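Local coordinates for Fe-regulated protein B (PDB 4AIP), which transports iron across the outer membrane of Neisseria meningitidis as a TonB-dependent transporter, probably by taking up iron carried on siderophores, at residues G99-L107 and H275-E284; S479-V487 and S498-R506. One frame throughout, in Å; residues are numbered along the deposited sequence.

Contact 1 of 2, residues G99-L107 and H275-E284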
loop_
_atom_site.group_PDB
_atom_site.type_symbol
_atom_site.label_atom_id
_atom_site.label_comp_id
_atom_site.label_asym_id
_atom_site.label_seq_id
_atom_site.Cartn_x
_atom_site.Cartn_y
_atom_site.Cartn_z
ATOM N N GLY B 99 9.940 -25.289 -11.416
ATOM C CA GLY B 99 10.325 -24.679 -10.177
ATOM C C GLY B 99 10.325 -23.148 -10.145
ATOM O O GLY B 99 10.313 -22.472 -11.225
ATOM N N GLY B 100 10.388 -22.608 -8.905
ATOM C CA GLY B 100 10.398 -21.166 -8.656
ATOM C C GLY B 100 9.039 -20.621 -8.236
ATOM O O GLY B 100 8.024 -21.354 -8.202
ATOM N N ASN B 101 9.028 -19.335 -7.878
ATOM C CA ASN B 101 7.808 -18.670 -7.428
ATOM C C ASN B 101 7.144 -17.974 -8.616
ATOM O O ASN B 101 7.832 -17.575 -9.584
ATOM C CB ASN B 101 8.170 -17.664 -6.344
ATOM C CG ASN B 101 7.066 -17.433 -5.358
ATOM O OD1 ASN B 101 5.914 -17.783 -5.610
ATOM N ND2 ASN B 101 7.393 -16.791 -4.219
ATOM N N GLY B 102 5.815 -17.845 -8.550
ATOM C CA GLY B 102 5.026 -17.040 -9.524
ATOM C C GLY B 102 5.273 -17.411 -10.968
ATOM O O GLY B 102 5.286 -18.615 -11.341
ATOM N N THR B 103 5.533 -16.401 -11.788
ATOM C CA THR B 103 5.762 -16.660 -13.222
ATOM C C THR B 103 7.186 -17.187 -13.565
ATOM O O THR B 103 7.594 -17.164 -14.708
ATOM C CB THR B 103 5.419 -15.471 -14.072
ATOM O OG1 THR B 103 6.054 -14.304 -13.513
ATOM C CG2 THR B 103 3.917 -15.276 -14.158
ATOM N N SER B 104 7.905 -17.703 -12.579
ATOM C CA SER B 104 9.054 -18.556 -12.877
ATOM C C SER B 104 8.557 -19.900 -13.399
ATOM O O SER B 104 9.272 -20.620 -14.063
ATOM C CB SER B 104 9.835 -18.852 -11.611
ATOM O OG SER B 104 10.517 -17.739 -11.155
ATOM N N GLN B 105 7.324 -20.212 -13.027
ATOM C CA GLN B 105 6.773 -21.499 -13.238
ATOM C C GLN B 105 6.230 -21.732 -14.664
ATOM O O GLN B 105 5.547 -20.886 -15.241
ATOM C CB GLN B 105 5.677 -21.717 -12.230
ATOM C CG GLN B 105 6.192 -21.963 -10.822
ATOM C CD GLN B 105 5.011 -22.055 -9.841
ATOM O OE1 GLN B 105 3.957 -22.579 -10.204
ATOM N NE2 GLN B 105 5.189 -21.582 -8.601
ATOM N N PHE B 106 6.557 -22.886 -15.226
ATOM C CA PHE B 106 5.876 -23.370 -16.427
ATOM C C PHE B 106 4.906 -24.509 -16.060
ATOM O O PHE B 106 5.179 -25.275 -15.102
ATOM C CB PHE B 106 6.903 -23.889 -17.399
ATOM C CG PHE B 106 7.880 -22.864 -17.813
ATOM C CD1 PHE B 106 7.569 -22.021 -18.867
ATOM C CD2 PHE B 106 9.122 -22.745 -17.161
ATOM C CE1 PHE B 106 8.455 -21.022 -19.273
ATOM C CE2 PHE B 106 10.030 -21.781 -17.575
ATOM C CZ PHE B 106 9.680 -20.889 -18.628
ATOM N N LEU B 107 3.814 -24.634 -16.781
ATOM C CA LEU B 107 2.949 -25.756 -16.555
ATOM C C LEU B 107 2.944 -26.638 -17.835
ATOM O O LEU B 107 3.089 -26.144 -18.988
ATOM C CB LEU B 107 1.545 -25.237 -16.227
ATOM C CG LEU B 107 0.454 -26.308 -16.007
ATOM C CD1 LEU B 107 -0.613 -25.838 -15.045
ATOM C CD2 LEU B 107 -0.217 -26.895 -17.334
ATOM N N HIS B 275 1.661 -10.025 -8.496
ATOM C CA HIS B 275 2.905 -10.436 -7.898
ATOM C C HIS B 275 3.896 -9.316 -7.914
ATOM O O HIS B 275 4.114 -8.743 -8.970
ATOM C CB HIS B 275 3.529 -11.550 -8.697
ATOM C CG HIS B 275 2.653 -12.744 -8.907
ATOM N ND1 HIS B 275 2.961 -13.717 -9.830
ATOM C CD2 HIS B 275 1.509 -13.148 -8.309
ATOM C CE1 HIS B 275 2.037 -14.657 -9.806
ATOM N NE2 HIS B 275 1.153 -14.349 -8.876
ATOM N N ARG B 276 4.563 -9.040 -6.784
ATOM C CA ARG B 276 5.584 -7.989 -6.762
ATOM C C ARG B 276 6.827 -8.407 -6.029
ATOM O O ARG B 276 6.782 -9.160 -5.052
ATOM C CB ARG B 276 5.042 -6.696 -6.129
ATOM C CG ARG B 276 4.441 -6.905 -4.805
ATOM C CD ARG B 276 3.089 -6.277 -4.827
ATOM N NE ARG B 276 3.180 -4.990 -4.141
ATOM C CZ ARG B 276 2.249 -4.034 -4.144
ATOM N NH1 ARG B 276 1.113 -4.193 -4.806
ATOM N NH2 ARG B 276 2.468 -2.883 -3.486
ATOM N N GLY B 277 7.953 -7.910 -6.483
ATOM C CA GLY B 277 9.177 -8.109 -5.721
ATOM C C GLY B 277 10.369 -7.792 -6.586
ATOM O O GLY B 277 10.227 -7.338 -7.731
ATOM N N ILE B 278 11.553 -8.002 -6.065
ATOM C CA ILE B 278 12.707 -7.773 -6.868
ATOM C C ILE B 278 12.901 -9.112 -7.630
ATOM O O ILE B 278 13.083 -10.194 -7.017
ATOM C CB ILE B 278 13.962 -7.489 -6.005
ATOM C CG1 ILE B 278 13.680 -6.490 -4.874
ATOM C CG2 ILE B 278 15.133 -7.083 -6.870
ATOM C CD1 ILE B 278 13.482 -5.078 -5.315
ATOM N N ARG B 279 12.876 -9.039 -8.958
ATOM C CA ARG B 279 12.823 -10.224 -9.745
ATOM C C ARG B 279 13.823 -9.984 -10.802
ATOM O O ARG B 279 14.250 -8.834 -11.016
ATOM C CB ARG B 279 11.463 -10.371 -10.384
ATOM C CG ARG B 279 10.339 -10.510 -9.338
ATOM C CD ARG B 279 10.279 -11.924 -8.735
ATOM N NE ARG B 279 9.824 -12.885 -9.738
ATOM C CZ ARG B 279 9.819 -14.209 -9.621
ATOM N NH1 ARG B 279 10.284 -14.793 -8.530
ATOM N NH2 ARG B 279 9.383 -14.968 -10.610
ATOM N N THR B 280 14.215 -11.050 -11.471
ATOM C CA THR B 280 15.319 -10.993 -12.387
ATOM C C THR B 280 14.757 -10.855 -13.788
ATOM O O THR B 280 13.598 -11.190 -14.044
ATOM C CB THR B 280 16.204 -12.271 -12.249
ATOM O OG1 THR B 280 15.445 -13.432 -12.603
ATOM C CG2 THR B 280 16.591 -12.475 -10.865
ATOM N N VAL B 281 15.555 -10.289 -14.680
ATOM C CA VAL B 281 15.189 -10.222 -16.088
ATOM C C VAL B 281 15.143 -11.705 -16.326
ATOM O O VAL B 281 16.027 -12.393 -15.846
ATOM C CB VAL B 281 16.365 -9.631 -16.916
ATOM C CG1 VAL B 281 16.060 -9.696 -18.454
ATOM C CG2 VAL B 281 16.761 -8.210 -16.437
ATOM N N ARG B 282 14.162 -12.282 -16.967
ATOM C CA ARG B 282 14.277 -13.775 -17.070
ATOM C C ARG B 282 13.990 -14.524 -15.797
ATOM O O ARG B 282 14.907 -15.061 -15.176
ATOM C CB ARG B 282 15.695 -14.240 -17.443
ATOM C CG ARG B 282 16.155 -13.974 -18.829
ATOM C CD ARG B 282 17.518 -14.590 -19.034
ATOM N NE ARG B 282 18.319 -13.806 -19.963
ATOM C CZ ARG B 282 19.038 -12.728 -19.636
ATOM N NH1 ARG B 282 19.084 -12.294 -18.373
ATOM N NH2 ARG B 282 19.711 -12.078 -20.578
ATOM N N GLU B 283 12.725 -14.650 -15.441
ATOM C CA GLU B 283 12.365 -15.277 -14.171
ATOM C C GLU B 283 12.576 -16.790 -14.078
ATOM O O GLU B 283 12.451 -17.386 -12.982
ATOM C CB GLU B 283 10.938 -14.928 -13.849
ATOM C CG GLU B 283 10.695 -13.455 -14.040
ATOM C CD GLU B 283 9.364 -13.016 -13.526
ATOM O OE1 GLU B 283 8.484 -13.881 -13.200
ATOM O OE2 GLU B 283 9.193 -11.787 -13.463
ATOM N N GLU B 284 12.907 -17.416 -15.206
ATOM C CA GLU B 284 13.111 -18.868 -15.211
ATOM C C GLU B 284 14.467 -19.262 -14.626
ATOM O O GLU B 284 14.694 -20.405 -14.315
ATOM C CB GLU B 284 12.870 -19.482 -16.598
ATOM C CG GLU B 284 13.973 -19.183 -17.610
ATOM C CD GLU B 284 13.763 -19.883 -18.975
ATOM O OE1 GLU B 284 13.221 -21.024 -19.062
ATOM O OE2 GLU B 284 14.161 -19.277 -19.981
HETATM O O HOH W 1 10.730 -17.422 -8.410
#
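S104 and R279 meet at the tight centre of this contact. The R279 chain bends at chi2 (-78°) and again at the next torsion, which carries its guanidinium to the turn at 101-104. NH2 donates to S104 OG at 3.0 Å. It also reaches N101 O at 3.2 Å, a weak bond. Its third partner is E283 OE1 of its own segment, 2.9 Å from NH2, in a nearly straight salt bridge (174° at the hydrogen). E283 OE1 lies in the guanidinium plane but is approached from above the plane of its own carboxylate.

S104 OG also donates to E283 O, 2.7 Å away, from above that carbonyl plane. A water donates to S104 OG and accepts from N101 N and R279 NH1. The S104 hydroxyl is thus held by R279, E283 and the water together. T103 OG1 donates to E283 OE1. That pair is modelled very short, so its exact length is doubtful. E283 holds the turn through its backbone carbonyl, and probably also through its carboxylate.

The margins are looser. G102 CA lies 3.8 Å from H275 CE1, with no hydrogen bond between the residues. H275 ND1 is buried without a polar partner, while the ring stacks on F137. F106 CZ comes within 3.6 Å of E284 OE1, with ring and carboxylate planes 54° apart. The other carboxylate oxygen of E284 bonds H133 and R722. Towards the partly exposed corner at 276-278 the chain leaves the turn altogether. This corner carries R276, seen to bind L-glutamate in this protein, though none is bound to this chain. This is a plug-to-barrel contact of a TonB-dependent transporter: a plug loop held by polar bonds to a barrel strand end and the loop after it.

Contact 2 of 2, residues S479-V487 and S498-R506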
loop_
_atom_site.group_PDB
_atom_site.type_symbol
_atom_site.label_atom_id
_atom_site.label_comp_id
_atom_site.label_asym_id
_atom_site.label_seq_id
_atom_site.Cartn_x
_atom_site.Cartn_y
_atom_site.Cartn_z
ATOM N N SER B 479 -9.211 -19.848 -41.641
ATOM C CA SER B 479 -10.333 -20.399 -40.943
ATOM C C SER B 479 -10.270 -21.913 -41.017
ATOM O O SER B 479 -9.560 -22.454 -41.832
ATOM C CB SER B 479 -11.617 -19.898 -41.563
ATOM O OG SER B 479 -11.734 -20.423 -42.841
ATOM N N ASN B 480 -11.014 -22.602 -40.155
ATOM C CA ASN B 480 -10.984 -24.055 -40.108
ATOM C C ASN B 480 -12.304 -24.628 -39.743
ATOM O O ASN B 480 -13.041 -24.052 -38.948
ATOM C CB ASN B 480 -9.967 -24.550 -39.075
ATOM C CG ASN B 480 -8.538 -24.295 -39.511
ATOM O OD1 ASN B 480 -8.062 -23.157 -39.495
ATOM N ND2 ASN B 480 -7.861 -25.351 -39.950
ATOM N N LEU B 481 -12.590 -25.782 -40.319
ATOM C CA LEU B 481 -13.764 -26.521 -39.979
ATOM C C LEU B 481 -13.320 -27.749 -39.195
ATOM O O LEU B 481 -12.572 -28.552 -39.728
ATOM C CB LEU B 481 -14.437 -26.891 -41.276
ATOM C CG LEU B 481 -15.899 -27.257 -41.318
ATOM C CD1 LEU B 481 -16.766 -26.539 -40.239
ATOM C CD2 LEU B 481 -16.358 -26.814 -42.725
ATOM N N ASN B 482 -13.745 -27.862 -37.932
ATOM C CA ASN B 482 -13.250 -28.888 -37.001
ATOM C C ASN B 482 -14.313 -29.816 -36.422
ATOM O O ASN B 482 -15.019 -29.445 -35.500
ATOM C CB ASN B 482 -12.497 -28.257 -35.828
ATOM C CG ASN B 482 -11.343 -27.328 -36.261
ATOM O OD1 ASN B 482 -11.363 -26.144 -35.980
ATOM N ND2 ASN B 482 -10.368 -27.860 -36.937
ATOM N N PRO B 483 -14.403 -31.049 -36.941
ATOM C CA PRO B 483 -15.393 -32.044 -36.503
ATOM C C PRO B 483 -14.960 -32.731 -35.227
ATOM O O PRO B 483 -13.797 -32.639 -34.871
ATOM C CB PRO B 483 -15.394 -33.072 -37.653
ATOM C CG PRO B 483 -14.584 -32.463 -38.753
ATOM C CD PRO B 483 -13.635 -31.512 -38.110
ATOM N N SER B 484 -15.873 -33.412 -34.549
ATOM C CA SER B 484 -15.541 -34.076 -33.330
ATOM C C SER B 484 -16.577 -35.136 -33.131
ATOM O O SER B 484 -17.742 -34.922 -33.447
ATOM C CB SER B 484 -15.465 -33.082 -32.132
ATOM O OG SER B 484 -16.712 -32.405 -31.873
ATOM N N PHE B 485 -16.162 -36.290 -32.620
ATOM C CA PHE B 485 -17.068 -37.439 -32.449
ATOM C C PHE B 485 -16.717 -38.047 -31.109
ATOM O O PHE B 485 -15.557 -38.174 -30.796
ATOM C CB PHE B 485 -16.879 -38.533 -33.563
ATOM C CG PHE B 485 -16.748 -37.986 -34.989
ATOM C CD1 PHE B 485 -15.464 -37.614 -35.526
ATOM C CD2 PHE B 485 -17.914 -37.848 -35.816
ATOM C CE1 PHE B 485 -15.332 -37.095 -36.872
ATOM C CE2 PHE B 485 -17.836 -37.355 -37.145
ATOM C CZ PHE B 485 -16.512 -36.962 -37.683
ATOM N N GLY B 486 -17.707 -38.479 -30.356
ATOM C CA GLY B 486 -17.450 -39.086 -29.080
ATOM C C GLY B 486 -18.509 -40.103 -28.744
ATOM O O GLY B 486 -19.703 -39.895 -29.006
ATOM N N VAL B 487 -18.054 -41.214 -28.172
ATOM C CA VAL B 487 -18.906 -42.292 -27.738
ATOM C C VAL B 487 -18.612 -42.615 -26.298
ATOM O O VAL B 487 -17.476 -42.801 -25.942
ATOM C CB VAL B 487 -18.615 -43.620 -28.519
ATOM C CG1 VAL B 487 -19.704 -44.648 -28.215
ATOM C CG2 VAL B 487 -18.499 -43.384 -30.013
ATOM N N SER B 498 -15.008 -45.441 -23.335
ATOM C CA SER B 498 -15.057 -44.185 -24.037
ATOM C C SER B 498 -14.123 -44.184 -25.167
ATOM O O SER B 498 -13.062 -44.828 -25.108
ATOM C CB SER B 498 -14.494 -43.080 -23.170
ATOM O OG SER B 498 -15.086 -43.120 -21.913
ATOM N N ALA B 499 -14.466 -43.372 -26.152
ATOM C CA ALA B 499 -13.629 -43.105 -27.293
ATOM C C ALA B 499 -14.111 -41.812 -27.885
ATOM O O ALA B 499 -15.297 -41.540 -27.854
ATOM C CB ALA B 499 -13.738 -44.254 -28.337
ATOM N N SER B 500 -13.172 -41.041 -28.408
ATOM C CA SER B 500 -13.453 -39.772 -29.029
ATOM C C SER B 500 -12.432 -39.513 -30.143
ATOM O O SER B 500 -11.335 -40.095 -30.169
ATOM C CB SER B 500 -13.514 -38.622 -27.994
ATOM O OG SER B 500 -12.242 -38.421 -27.398
ATOM N N HIS B 501 -12.817 -38.671 -31.083
ATOM C CA HIS B 501 -11.978 -38.344 -32.219
ATOM C C HIS B 501 -12.272 -36.896 -32.528
ATOM O O HIS B 501 -13.286 -36.555 -33.114
ATOM C CB HIS B 501 -12.260 -39.296 -33.405
ATOM C CG HIS B 501 -11.305 -39.142 -34.550
ATOM N ND1 HIS B 501 -9.941 -39.326 -34.427
ATOM C CD2 HIS B 501 -11.524 -38.823 -35.845
ATOM C CE1 HIS B 501 -9.360 -39.095 -35.594
ATOM N NE2 HIS B 501 -10.300 -38.800 -36.471
ATOM N N ASN B 502 -11.394 -36.034 -32.035
ATOM C CA ASN B 502 -11.689 -34.628 -31.937
ATOM C C ASN B 502 -10.668 -33.865 -32.703
ATOM O O ASN B 502 -9.472 -34.080 -32.541
ATOM C CB ASN B 502 -11.621 -34.158 -30.486
ATOM C CG ASN B 502 -12.750 -34.690 -29.615
ATOM O OD1 ASN B 502 -13.763 -35.186 -30.106
ATOM N ND2 ASN B 502 -12.600 -34.535 -28.302
ATOM N N TYR B 503 -11.160 -32.960 -33.518
ATOM C CA TYR B 503 -10.355 -31.994 -34.225
ATOM C C TYR B 503 -10.527 -30.635 -33.600
ATOM O O TYR B 503 -11.638 -30.253 -33.179
ATOM C CB TYR B 503 -10.825 -31.882 -35.677
ATOM C CG TYR B 503 -10.379 -33.005 -36.542
ATOM C CD1 TYR B 503 -11.127 -34.185 -36.643
ATOM C CD2 TYR B 503 -9.208 -32.882 -37.280
ATOM C CE1 TYR B 503 -10.700 -35.248 -37.464
ATOM C CE2 TYR B 503 -8.780 -33.890 -38.117
ATOM C CZ TYR B 503 -9.521 -35.078 -38.210
ATOM O OH TYR B 503 -9.031 -36.100 -39.031
ATOM N N ALA B 504 -9.428 -29.900 -33.561
ATOM C CA ALA B 504 -9.444 -28.547 -33.081
ATOM C C ALA B 504 -8.308 -27.747 -33.682
ATOM O O ALA B 504 -7.296 -28.312 -34.167
ATOM C CB ALA B 504 -9.386 -28.515 -31.565
ATOM N N SER B 505 -8.466 -26.428 -33.654
ATOM C CA SER B 505 -7.457 -25.587 -34.223
ATOM C C SER B 505 -7.050 -24.464 -33.288
ATOM O O SER B 505 -7.794 -24.084 -32.412
ATOM C CB SER B 505 -7.940 -25.044 -35.579
ATOM O OG SER B 505 -9.040 -24.193 -35.375
ATOM N N ARG B 506 -5.859 -23.932 -33.497
ATOM C CA ARG B 506 -5.299 -22.964 -32.596
ATOM C C ARG B 506 -4.472 -21.967 -33.400
ATOM O O ARG B 506 -3.461 -22.329 -34.031
ATOM C CB ARG B 506 -4.470 -23.683 -31.503
ATOM C CG ARG B 506 -3.785 -22.795 -30.481
ATOM C CD ARG B 506 -3.784 -23.454 -29.093
ATOM N NE ARG B 506 -3.051 -22.653 -28.107
ATOM C CZ ARG B 506 -3.575 -22.127 -26.995
ATOM N NH1 ARG B 506 -4.845 -22.294 -26.693
ATOM N NH2 ARG B 506 -2.795 -21.430 -26.171
#
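P483 and Y503 face each other where two neighbouring antiparallel strands of the barrel meet. Y503 N donates to P483 O at 3.0 Å. The proline nitrogen has no hydrogen, so it cannot return a bond from its own side. Further along, F485 and H501 form a complete hydrogen-bonded pair, with H501 N 2.8 Å from F485 O. V487 and A499 form another, with V487 N 2.8 Å from A499 O. The pairs S484-N502 and G486-S500 are non-hydrogen-bonded. Here CA-H...O contacts lie across the gap, such as S500 CA to F485 O at 3.2 Å.

The Y503 side chain can be followed outwards. CG stands beside the backbone N (chi1 -77°), which sends the ring out past the proline. CB lies 3.2 Å from P483 O and also packs on P483 CD. CG is 3.8 Å from P483 O and hardly farther from P483 CD. CD1 is 3.6 Å from P483 O, which sits at the ring edge in its plane. The outer ring atoms and OH run on past 479-487, and the side chain touches R533 and R535 of strand 532-544.

F485 and H501 lie side by side and point the same way. F485 CD1 approaches the H501 ring at its edge, 4.1 Å from CD2. H501 ND1 bonds T537. The sheet face with S484, S500 and N502 looks inwards: N502 ND2 bonds A153 O of the plug. The chemistry implies a join made by the backbone, with side chains left to pack outside and to meet the plug inside.

From the N terminus the chain first builds the plug, including the loop 99-107. It then enters the barrel and reaches 275-284, where contact 1 closes a long loop of 167 residues between its segments. Contact 2 comes later and closes a beta hairpin, 475-490 with 495-506; the ten residues between its segments are mostly the ends of the two strands around a short turn. The two are in series, so they neither nest nor cross. Contact 1 ties plug to barrel; contact 2 ties one barrel strand to the next. They lie on opposite sides of the chain's centre. Their centres are 35 Å apart, and their nearest atoms stay about 10 Å apart without touching.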